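Local coordinates for protein N2152 (Neocallimastix frontalis, PDB 5U22) that probably hydrolyses the glycosidic bonds of rare arabinosyl substrates, as a family 39 glycoside hydrolase of an anaerobic rumen fungus, at residues Y112-I117 with E143-P148; N122-F127 with Y168-Q173; L158-M163 with K194-F199. All coordinates share one frame; numbering follows the deposited sequence.

Contact 1: residues Y112-I117 with E143-P148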
loop_
_atom_site.group_PDB
_atom_site.type_symbol
_atom_site.label_atom_id
_atom_site.label_comp_id
_atom_site.label_asym_id
_atom_site.label_seq_id
_atom_site.Cartn_x
_atom_site.Cartn_y
_atom_site.Cartn_z
ATOM N N TYR A 112 -4.445 21.669 -8.489
ATOM C CA TYR A 112 -5.729 22.079 -7.924
ATOM C C TYR A 112 -5.947 23.577 -8.062
ATOM O O TYR A 112 -5.055 24.382 -7.782
ATOM C CB TYR A 112 -5.815 21.701 -6.445
ATOM C CG TYR A 112 -5.692 20.220 -6.187
ATOM C CD1 TYR A 112 -6.751 19.364 -6.456
ATOM C CD2 TYR A 112 -4.510 19.673 -5.690
ATOM C CE1 TYR A 112 -6.641 18.000 -6.230
ATOM C CE2 TYR A 112 -4.392 18.313 -5.460
ATOM C CZ TYR A 112 -5.461 17.484 -5.739
ATOM O OH TYR A 112 -5.361 16.127 -5.526
ATOM N N ARG A 113 -7.153 23.950 -8.463
ATOM C CA ARG A 113 -7.478 25.362 -8.612
ATOM C C ARG A 113 -7.922 25.885 -7.255
ATOM O O ARG A 113 -9.061 25.670 -6.834
ATOM C CB ARG A 113 -8.540 25.551 -9.688
ATOM C CG ARG A 113 -7.976 25.351 -11.081
ATOM C CD ARG A 113 -8.817 26.072 -12.106
ATOM N NE ARG A 113 -10.049 25.341 -12.358
ATOM C CZ ARG A 113 -10.122 24.299 -13.174
ATOM N NH1 ARG A 113 -9.033 23.873 -13.798
ATOM N NH2 ARG A 113 -11.280 23.678 -13.356
ATOM N N TRP A 114 -7.005 26.555 -6.561
ATOM C CA TRP A 114 -7.277 27.059 -5.222
ATOM C C TRP A 114 -8.341 28.150 -5.283
ATOM O O TRP A 114 -8.191 29.108 -6.053
ATOM C CB TRP A 114 -5.992 27.606 -4.618
ATOM C CG TRP A 114 -6.116 28.227 -3.264
ATOM C CD1 TRP A 114 -6.041 29.559 -2.962
ATOM C CD2 TRP A 114 -6.316 27.544 -2.021
ATOM N NE1 TRP A 114 -6.171 29.743 -1.600
ATOM C CE2 TRP A 114 -6.349 28.522 -1.003
ATOM C CE3 TRP A 114 -6.472 26.201 -1.668
ATOM C CZ2 TRP A 114 -6.527 28.198 0.339
ATOM C CZ3 TRP A 114 -6.646 25.883 -0.332
ATOM C CH2 TRP A 114 -6.676 26.875 0.654
ATOM N N PRO A 115 -9.419 28.040 -4.507
ATOM C CA PRO A 115 -10.499 29.041 -4.557
ATOM C C PRO A 115 -10.428 30.094 -3.460
ATOM O O PRO A 115 -11.391 30.859 -3.316
ATOM C CB PRO A 115 -11.740 28.164 -4.368
ATOM C CG PRO A 115 -11.276 27.142 -3.352
ATOM C CD PRO A 115 -9.790 26.894 -3.653
ATOM N N GLY A 116 -9.350 30.141 -2.702
ATOM C CA GLY A 116 -9.308 30.996 -1.537
ATOM C C GLY A 116 -9.623 30.222 -0.272
ATOM O O GLY A 116 -10.378 29.244 -0.279
ATOM N N ILE A 117 -9.038 30.672 0.841
ATOM C CA ILE A 117 -9.174 29.960 2.111
ATOM C C ILE A 117 -10.635 29.896 2.547
ATOM O O ILE A 117 -11.057 28.935 3.199
ATOM C CB ILE A 117 -8.276 30.627 3.181
ATOM C CG1 ILE A 117 -8.092 29.745 4.420
ATOM C CG2 ILE A 117 -8.823 32.001 3.597
ATOM C CD1 ILE A 117 -7.104 28.618 4.230
ATOM N N GLU A 143 -7.049 13.674 5.163
ATOM C CA GLU A 143 -5.802 14.018 4.494
ATOM C C GLU A 143 -5.937 15.424 3.921
ATOM O O GLU A 143 -6.813 15.674 3.089
ATOM C CB GLU A 143 -5.491 12.993 3.404
ATOM C CG GLU A 143 -4.147 13.181 2.727
ATOM C CD GLU A 143 -3.929 12.196 1.589
ATOM O OE1 GLU A 143 -4.902 11.514 1.180
ATOM O OE2 GLU A 143 -2.782 12.109 1.104
ATOM N N ILE A 144 -5.076 16.338 4.372
ATOM C CA ILE A 144 -5.298 17.763 4.136
ATOM C C ILE A 144 -5.069 18.133 2.672
ATOM O O ILE A 144 -5.810 18.951 2.108
ATOM C CB ILE A 144 -4.420 18.597 5.096
ATOM C CG1 ILE A 144 -5.021 18.566 6.502
ATOM C CG2 ILE A 144 -4.259 20.054 4.597
ATOM C CD1 ILE A 144 -4.242 19.369 7.551
ATOM N N TRP A 145 -4.064 17.542 2.029
ATOM C CA TRP A 145 -3.699 17.952 0.678
ATOM C C TRP A 145 -3.174 16.744 -0.088
ATOM O O TRP A 145 -3.256 15.604 0.379
ATOM C CB TRP A 145 -2.677 19.092 0.726
ATOM C CG TRP A 145 -2.616 19.899 -0.549
ATOM C CD1 TRP A 145 -1.574 19.963 -1.439
ATOM C CD2 TRP A 145 -3.643 20.744 -1.073
ATOM N NE1 TRP A 145 -1.891 20.803 -2.485
ATOM C CE2 TRP A 145 -3.152 21.306 -2.276
ATOM C CE3 TRP A 145 -4.926 21.096 -0.639
ATOM C CZ2 TRP A 145 -3.906 22.184 -3.053
ATOM C CZ3 TRP A 145 -5.675 21.985 -1.409
ATOM C CH2 TRP A 145 -5.159 22.520 -2.605
ATOM N N ASN A 146 -2.627 16.997 -1.278
ATOM C CA ASN A 146 -2.099 15.933 -2.132
ATOM C C ASN A 146 -0.982 16.532 -2.963
ATOM O O ASN A 146 -1.225 17.466 -3.734
ATOM C CB ASN A 146 -3.186 15.350 -3.044
ATOM C CG ASN A 146 -2.671 14.227 -3.947
ATOM O OD1 ASN A 146 -1.866 13.395 -3.534
ATOM N ND2 ASN A 146 -3.159 14.197 -5.188
ATOM N N GLU A 147 0.227 16.001 -2.796
ATOM C CA GLU A 147 1.392 16.403 -3.578
ATOM C C GLU A 147 1.577 17.926 -3.616
ATOM O O GLU A 147 1.592 18.526 -4.699
ATOM C CB GLU A 147 1.321 15.824 -4.982
ATOM C CG GLU A 147 1.188 14.296 -4.934
ATOM C CD GLU A 147 1.534 13.596 -6.233
ATOM O OE1 GLU A 147 1.426 14.221 -7.318
ATOM O OE2 GLU A 147 1.917 12.401 -6.160
ATOM N N PRO A 148 1.749 18.561 -2.461
ATOM C CA PRO A 148 1.993 20.009 -2.468
ATOM C C PRO A 148 3.251 20.378 -3.224
ATOM O O PRO A 148 3.333 21.493 -3.765
ATOM C CB PRO A 148 2.104 20.342 -0.977
ATOM C CG PRO A 148 2.606 19.044 -0.351
ATOM C CD PRO A 148 1.872 17.981 -1.111
#

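Contact 2: residues N122-F127 with Y168-Q173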
loop_
_atom_site.group_PDB
_atom_site.type_symbol
_atom_site.label_atom_id
_atom_site.label_comp_id
_atom_site.label_asym_id
_atom_site.label_seq_id
_atom_site.Cartn_x
_atom_site.Cartn_y
_atom_site.Cartn_z
ATOM N N ASN A 122 -15.256 26.447 3.848
ATOM C CA ASN A 122 -16.674 26.120 3.694
ATOM C C ASN A 122 -16.859 24.698 3.166
ATOM O O ASN A 122 -17.691 23.936 3.670
ATOM C CB ASN A 122 -17.348 27.131 2.765
ATOM C CG ASN A 122 -17.535 28.483 3.421
ATOM O OD1 ASN A 122 -17.777 28.567 4.627
ATOM N ND2 ASN A 122 -17.402 29.553 2.633
ATOM N N GLU A 123 -16.080 24.322 2.154
ATOM C CA GLU A 123 -16.204 22.974 1.604
ATOM C C GLU A 123 -15.817 21.916 2.630
ATOM O O GLU A 123 -16.486 20.885 2.741
ATOM C CB GLU A 123 -15.350 22.842 0.344
ATOM C CG GLU A 123 -15.903 23.600 -0.846
ATOM C CD GLU A 123 -17.274 23.115 -1.243
ATOM O OE1 GLU A 123 -17.473 21.888 -1.307
ATOM O OE2 GLU A 123 -18.160 23.958 -1.483
ATOM N N ILE A 124 -14.740 22.153 3.390
ATOM C CA ILE A 124 -14.334 21.193 4.414
ATOM C C ILE A 124 -15.414 21.064 5.478
ATOM O O ILE A 124 -15.777 19.949 5.868
ATOM C CB ILE A 124 -12.973 21.587 5.024
ATOM C CG1 ILE A 124 -11.860 21.349 4.001
ATOM C CG2 ILE A 124 -12.680 20.779 6.264
ATOM C CD1 ILE A 124 -10.511 21.853 4.459
ATOM N N ARG A 125 -15.982 22.194 5.929
ATOM C CA ARG A 125 -17.027 22.134 6.953
ATOM C C ARG A 125 -18.236 21.355 6.462
ATOM O O ARG A 125 -18.811 20.552 7.203
ATOM C CB ARG A 125 -17.469 23.535 7.366
ATOM C CG ARG A 125 -16.495 24.303 8.210
ATOM C CD ARG A 125 -17.089 25.687 8.512
ATOM N NE ARG A 125 -16.112 26.565 9.131
ATOM C CZ ARG A 125 -15.762 26.486 10.408
ATOM N NH1 ARG A 125 -16.297 25.554 11.185
ATOM N NH2 ARG A 125 -14.873 27.327 10.911
ATOM N N SER A 126 -18.665 21.618 5.226
ATOM C CA SER A 126 -19.781 20.868 4.661
ATOM C C SER A 126 -19.460 19.381 4.578
ATOM O O SER A 126 -20.316 18.543 4.887
ATOM C CB SER A 126 -20.145 21.413 3.281
ATOM O OG SER A 126 -21.139 20.606 2.677
ATOM N N PHE A 127 -18.226 19.028 4.190
ATOM C CA PHE A 127 -17.877 17.612 4.129
ATOM C C PHE A 127 -17.907 16.983 5.519
ATOM O O PHE A 127 -18.419 15.872 5.697
ATOM C CB PHE A 127 -16.502 17.389 3.502
ATOM C CG PHE A 127 -16.014 15.988 3.706
ATOM C CD1 PHE A 127 -16.559 14.947 2.962
ATOM C CD2 PHE A 127 -15.116 15.688 4.724
ATOM C CE1 PHE A 127 -16.170 13.631 3.196
ATOM C CE2 PHE A 127 -14.722 14.373 4.965
ATOM C CZ PHE A 127 -15.253 13.344 4.201
ATOM N N TYR A 168 -5.235 22.293 9.548
ATOM C CA TYR A 168 -5.040 21.430 10.707
ATOM C C TYR A 168 -5.809 21.957 11.913
ATOM O O TYR A 168 -6.522 21.206 12.589
ATOM C CB TYR A 168 -3.541 21.341 11.000
ATOM C CG TYR A 168 -3.100 20.390 12.093
ATOM C CD1 TYR A 168 -3.242 20.718 13.444
ATOM C CD2 TYR A 168 -2.475 19.196 11.774
ATOM C CE1 TYR A 168 -2.810 19.847 14.444
ATOM C CE2 TYR A 168 -2.037 18.328 12.761
ATOM C CZ TYR A 168 -2.209 18.654 14.086
ATOM O OH TYR A 168 -1.758 17.780 15.042
ATOM N N ASP A 169 -5.697 23.262 12.184
ATOM C CA ASP A 169 -6.409 23.832 13.325
ATOM C C ASP A 169 -7.908 23.714 13.135
ATOM O O ASP A 169 -8.646 23.457 14.096
ATOM C CB ASP A 169 -6.007 25.294 13.533
ATOM C CG ASP A 169 -4.576 25.440 14.032
ATOM O OD1 ASP A 169 -3.976 24.416 14.403
ATOM O OD2 ASP A 169 -4.051 26.576 14.045
ATOM N N LEU A 170 -8.381 23.903 11.901
ATOM C CA LEU A 170 -9.798 23.724 11.613
ATOM C C LEU A 170 -10.244 22.292 11.909
ATOM O O LEU A 170 -11.259 22.070 12.579
ATOM C CB LEU A 170 -10.082 24.097 10.156
ATOM C CG LEU A 170 -11.498 23.707 9.704
ATOM C CD1 LEU A 170 -12.538 24.534 10.447
ATOM C CD2 LEU A 170 -11.653 23.855 8.206
ATOM N N LEU A 171 -9.484 21.304 11.421
ATOM C CA LEU A 171 -9.868 19.904 11.594
ATOM C C LEU A 171 -9.877 19.495 13.061
ATOM O O LEU A 171 -10.714 18.683 13.482
ATOM C CB LEU A 171 -8.921 19.005 10.796
ATOM C CG LEU A 171 -9.156 19.086 9.280
ATOM C CD1 LEU A 171 -8.128 18.288 8.513
ATOM C CD2 LEU A 171 -10.566 18.614 8.945
ATOM N N ARG A 172 -8.939 20.019 13.849
ATOM C CA ARG A 172 -8.918 19.689 15.270
ATOM C C ARG A 172 -10.130 20.257 15.985
ATOM O O ARG A 172 -10.580 19.691 16.985
ATOM C CB ARG A 172 -7.641 20.208 15.926
ATOM C CG ARG A 172 -6.379 19.460 15.553
ATOM C CD ARG A 172 -6.423 17.993 15.947
ATOM N NE ARG A 172 -5.075 17.429 15.948
ATOM C CZ ARG A 172 -4.773 16.186 15.584
ATOM N NH1 ARG A 172 -5.718 15.358 15.177
ATOM N NH2 ARG A 172 -3.513 15.777 15.622
ATOM N N GLN A 173 -10.661 21.371 15.494
ATOM C CA GLN A 173 -11.849 21.961 16.093
ATOM C C GLN A 173 -13.114 21.201 15.695
ATOM O O GLN A 173 -13.940 20.876 16.554
ATOM C CB GLN A 173 -11.954 23.437 15.693
#

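Contact 3: residues L158-M163 with K194-F199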
loop_
_atom_site.group_PDB
_atom_site.type_symbol
_atom_site.label_atom_id
_atom_site.label_comp_id
_atom_site.label_asym_id
_atom_site.label_seq_id
_atom_site.Cartn_x
_atom_site.Cartn_y
_atom_site.Cartn_z
ATOM N N LEU A 158 -0.975 32.189 0.114
ATOM C CA LEU A 158 -0.374 31.665 1.330
ATOM C C LEU A 158 0.486 30.474 0.939
ATOM O O LEU A 158 0.325 29.902 -0.141
ATOM C CB LEU A 158 -1.428 31.263 2.371
ATOM C CG LEU A 158 -2.361 30.082 2.104
ATOM C CD1 LEU A 158 -3.167 29.787 3.360
ATOM C CD2 LEU A 158 -3.305 30.331 0.939
ATOM N N SER A 159 1.429 30.139 1.813
ATOM C CA SER A 159 2.314 29.014 1.564
ATOM C C SER A 159 1.602 27.702 1.885
ATOM O O SER A 159 0.538 27.674 2.514
ATOM C CB SER A 159 3.573 29.134 2.413
ATOM O OG SER A 159 3.253 28.873 3.771
ATOM N N PHE A 160 2.210 26.589 1.457
ATOM C CA PHE A 160 1.678 25.285 1.845
ATOM C C PHE A 160 1.683 25.122 3.356
ATOM O O PHE A 160 0.692 24.669 3.948
ATOM C CB PHE A 160 2.461 24.136 1.212
ATOM C CG PHE A 160 2.077 22.790 1.790
ATOM C CD1 PHE A 160 0.848 22.239 1.494
ATOM C CD2 PHE A 160 2.913 22.116 2.670
ATOM C CE1 PHE A 160 0.452 21.024 2.047
ATOM C CE2 PHE A 160 2.536 20.899 3.226
ATOM C CZ PHE A 160 1.299 20.353 2.910
ATOM N N ASN A 161 2.795 25.489 4.007
ATOM C CA ASN A 161 2.845 25.373 5.463
ATOM C C ASN A 161 1.722 26.172 6.115
ATOM O O ASN A 161 1.152 25.734 7.122
ATOM C CB ASN A 161 4.205 25.831 6.010
ATOM C CG ASN A 161 5.344 24.861 5.684
ATOM O OD1 ASN A 161 5.123 23.732 5.242
ATOM N ND2 ASN A 161 6.576 25.306 5.914
ATOM N N GLN A 162 1.399 27.350 5.567
ATOM C CA GLN A 162 0.318 28.166 6.130
ATOM C C GLN A 162 -1.029 27.475 5.943
ATOM O O GLN A 162 -1.822 27.363 6.884
ATOM C CB GLN A 162 0.297 29.570 5.491
ATOM C CG GLN A 162 1.472 30.538 5.845
ATOM C CD GLN A 162 1.298 32.010 5.332
ATOM O OE1 GLN A 162 1.608 32.355 4.182
ATOM N NE2 GLN A 162 0.847 32.879 6.221
ATOM N N MET A 163 -1.306 26.994 4.731
ATOM C CA MET A 163 -2.559 26.281 4.500
ATOM C C MET A 163 -2.642 25.030 5.370
ATOM O O MET A 163 -3.710 24.709 5.913
ATOM C CB MET A 163 -2.696 25.932 3.017
ATOM C CG MET A 163 -3.991 25.196 2.666
ATOM S SD MET A 163 -3.908 23.395 2.962
ATOM C CE MET A 163 -2.486 22.930 2.023
ATOM N N LYS A 194 12.293 17.192 6.430
ATOM C CA LYS A 194 12.794 17.807 7.654
ATOM C C LYS A 194 12.197 19.197 7.855
ATOM O O LYS A 194 11.739 19.533 8.953
ATOM C CB LYS A 194 14.321 17.871 7.604
ATOM C CG LYS A 194 14.971 18.464 8.869
ATOM C CD LYS A 194 16.504 18.438 8.751
ATOM C CE LYS A 194 17.194 19.053 9.965
ATOM N NZ LYS A 194 18.634 18.653 9.980
ATOM N N ASN A 195 12.204 20.020 6.798
ATOM C CA ASN A 195 11.601 21.353 6.884
ATOM C C ASN A 195 10.148 21.257 7.337
ATOM O O ASN A 195 9.696 22.019 8.195
ATOM C CB ASN A 195 11.707 22.066 5.539
ATOM C CG ASN A 195 13.009 22.869 5.388
ATOM O OD1 ASN A 195 13.455 23.534 6.331
ATOM N ND2 ASN A 195 13.604 22.830 4.199
ATOM N N PHE A 196 9.403 20.297 6.796
ATOM C CA PHE A 196 8.010 20.139 7.191
ATOM C C PHE A 196 7.884 19.671 8.637
ATOM O O PHE A 196 7.010 20.144 9.374
ATOM C CB PHE A 196 7.295 19.155 6.269
ATOM C CG PHE A 196 5.923 18.804 6.753
ATOM C CD1 PHE A 196 4.891 19.714 6.621
ATOM C CD2 PHE A 196 5.667 17.585 7.362
ATOM C CE1 PHE A 196 3.620 19.417 7.068
ATOM C CE2 PHE A 196 4.395 17.282 7.818
ATOM C CZ PHE A 196 3.373 18.201 7.669
ATOM N N LEU A 197 8.708 18.703 9.046
ATOM C CA LEU A 197 8.641 18.230 10.424
ATOM C C LEU A 197 9.041 19.324 11.406
ATOM O O LEU A 197 8.424 19.470 12.469
ATOM C CB LEU A 197 9.541 17.007 10.604
ATOM C CG LEU A 197 9.038 15.776 9.859
ATOM C CD1 LEU A 197 10.046 14.639 9.997
ATOM C CD2 LEU A 197 7.677 15.372 10.393
ATOM N N GLN A 198 10.097 20.075 11.086
ATOM C CA GLN A 198 10.513 21.160 11.968
ATOM C C GLN A 198 9.408 22.206 12.101
ATOM O O GLN A 198 9.086 22.651 13.210
ATOM C CB GLN A 198 11.805 21.787 11.454
ATOM C CG GLN A 198 13.046 20.952 11.760
ATOM C CD GLN A 198 14.323 21.585 11.231
ATOM O OE1 GLN A 198 14.322 22.230 10.186
ATOM N NE2 GLN A 198 15.425 21.382 11.942
ATOM N N PHE A 199 8.811 22.599 10.977
ATOM C CA PHE A 199 7.691 23.535 11.008
ATOM C C PHE A 199 6.540 22.994 11.845
ATOM O O PHE A 199 5.951 23.720 12.658
ATOM C CB PHE A 199 7.214 23.828 9.582
ATOM C CG PHE A 199 5.936 24.615 9.530
ATOM C CD1 PHE A 199 5.961 26.002 9.566
ATOM C CD2 PHE A 199 4.707 23.974 9.477
ATOM C CE1 PHE A 199 4.783 26.738 9.528
ATOM C CE2 PHE A 199 3.522 24.699 9.448
ATOM C CZ PHE A 199 3.557 26.083 9.476
#

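Contact 1: residues Y112-I117 with E143-P148
Asn146 and Tyr112 join through their polar ends. Asn146 ND2 donates to Tyr112 OH over 2.9 Å in a nearly straight bond (162° at the hydrogen), and the phenol oxygen lies almost in the plane of the amide. The ring and the amide are themselves turned 62° apart. Asn146 reaches the hydroxyl because its CG stands anti to the backbone N (chi1 -180°), which carries the amide across the end of the ring, while Asn146 O sits at the ring edge, 3.7 Å from Tyr112 CE2.

Farther back along the phenol, Trp145 meets Tyr112 in an edge-to-face pair. The edge of Tyr112 is turned to the indole face near its rim, Tyr112 CD2 lying 3.7 Å from Trp145 CZ2. An indole suits this place because its six-membered ring reaches far enough from the backbone to meet a second tryptophan too, with Trp145 CH2 4.0 Å from Trp114 CE3, while its N-H can still bond to Thr151 OG1.

That bond fixes the rotation of the indole, and Trp114 packs against Trp120 and Trp152. Tyr112 OH is also paired with Asp105, and Asn146 OD1 is held by Arg68. A bis-tris molecule, probably from the crystallisation liquor, is hydrogen-bonded by Asn146 ND2 and Glu147 OE1. Asn146, Glu147 and Pro148 form the Asn-Glu-Pro signature of clan A TIM-barrel glycosidases, in whose members the glutamate serves as acid/base and the asparagine commonly contacts the sugar; the bound molecule is consistent with this being the substrate pocket.

Contact 2: residues N122-F127 with Y168-Q173
Ile124 and Leu170 pack between two adjacent helices in the outer layer of the TIM barrel, 117-134 and 160-174. Measured on the short segments, the axes run nearly parallel, crossing at -25° with a closest approach of 11.2 Å. This spacing is wide enough for branched aliphatic side chains to meet midway between the backbones. The methyl Ile124 CG2 does most of the touching: it lies 3.8 Å from Leu170 CD2 and 4.0 Å from Leu171 CD2, so two leucines of successive positions share one isoleucine branch. That branch stands anti to the backbone N, which carries its methyl toward the leucines.

The two helices follow the consecutive parallel strands 98-102 and 139-143, and such side-by-side packing is what closes a (beta/alpha) barrel on its outside. Leu171 also reaches inward to Ile180 of strand 180-185.

At the solvent side of the seam, Arg125 takes over from the aliphatic residues. Its chain is extended from CG to NE and brings the guanidinium across the other leucine branch, with Leu170 CD1 over one face, near the rim, and 3.7 Å from Arg125 NH2. A long arginine suits this margin, since it can cover an apolar methyl with its flat face while its N-H groups stay at the edge.

Contact 3: residues L158-M163 with K194-F199
Asn161 lies flat against Phe199: the planes of amide and ring are only 20° apart, and the two side chains run past each other in opposite directions. Asn161 CB is placed over the middle of the ring, 3.6 Å from its centroid and 13° off the normal, which makes a CH-pi contact. From there the amide extends back toward the root of the phenylalanine, so that Asn161 ND2 comes 3.7 Å from Phe199 CG. The far end of the ring meets the asparagine backbone, Phe199 CZ lying 3.4 Å from Asn161 O. With Phe199 CG anti to the backbone N (chi1 171°), the ring is sent out from its own helix to lie against the neighbouring one. A short flat amide fits this position well, since it stacks on an aromatic face at close range.

Phe196, one turn earlier, presents a different aspect. Asn161 OD1 lies near the plane of its ring, at the edge, 4.3 Å from Phe196 CD1, a distance of plain packing. The next atom along the same side of the ring, Phe196 CE1, lies 4.3 Å from Phe160 CE2, extending the contact toward the barrel, where both rings reach Pro183 of strand 180-185. Trp164 adds an edge-to-face partner for Phe196.

The asparagine stands in the first turn of its helix, and that turn is fixed by a capping box. Gln162 N donates to Ser159 OG over 3.0 Å, and Ser159 N returns a bond to Gln162 OE1 over 3.2 Å. Serine suits the N-cap because its short hydroxyl can reach forward to accept from a first-turn amide that has no backbone partner in the helix. The whole is helix-to-helix packing on the outside of a TIM barrel, joining the start of helix 160-174 to the next barrel helix, 190-202.

In the fold
Helix 160-174 ties the three contacts together. Contact 3 uses its first turn and contact 2 its later turns, with centres 18 Å apart and no direct touch, so the helix packs on a different neighbour at each level. Contact 1, in the loops after strands 98-102 and 139-143, touches both: Ile144 CG1 lies 3.7 Å from Leu171 CD1 of contact 2, while Pro148 CB lies 3.4 Å from Phe160 CD1 of contact 3. Its centre is about 13 Å from that of contact 2 and 14 Å from that of contact 3. The bound bis-tris, about 3 Å from the Asn146 side chain but about 13 Å from that of Phe160, is consistent with the substrate pocket lying beside contact 1.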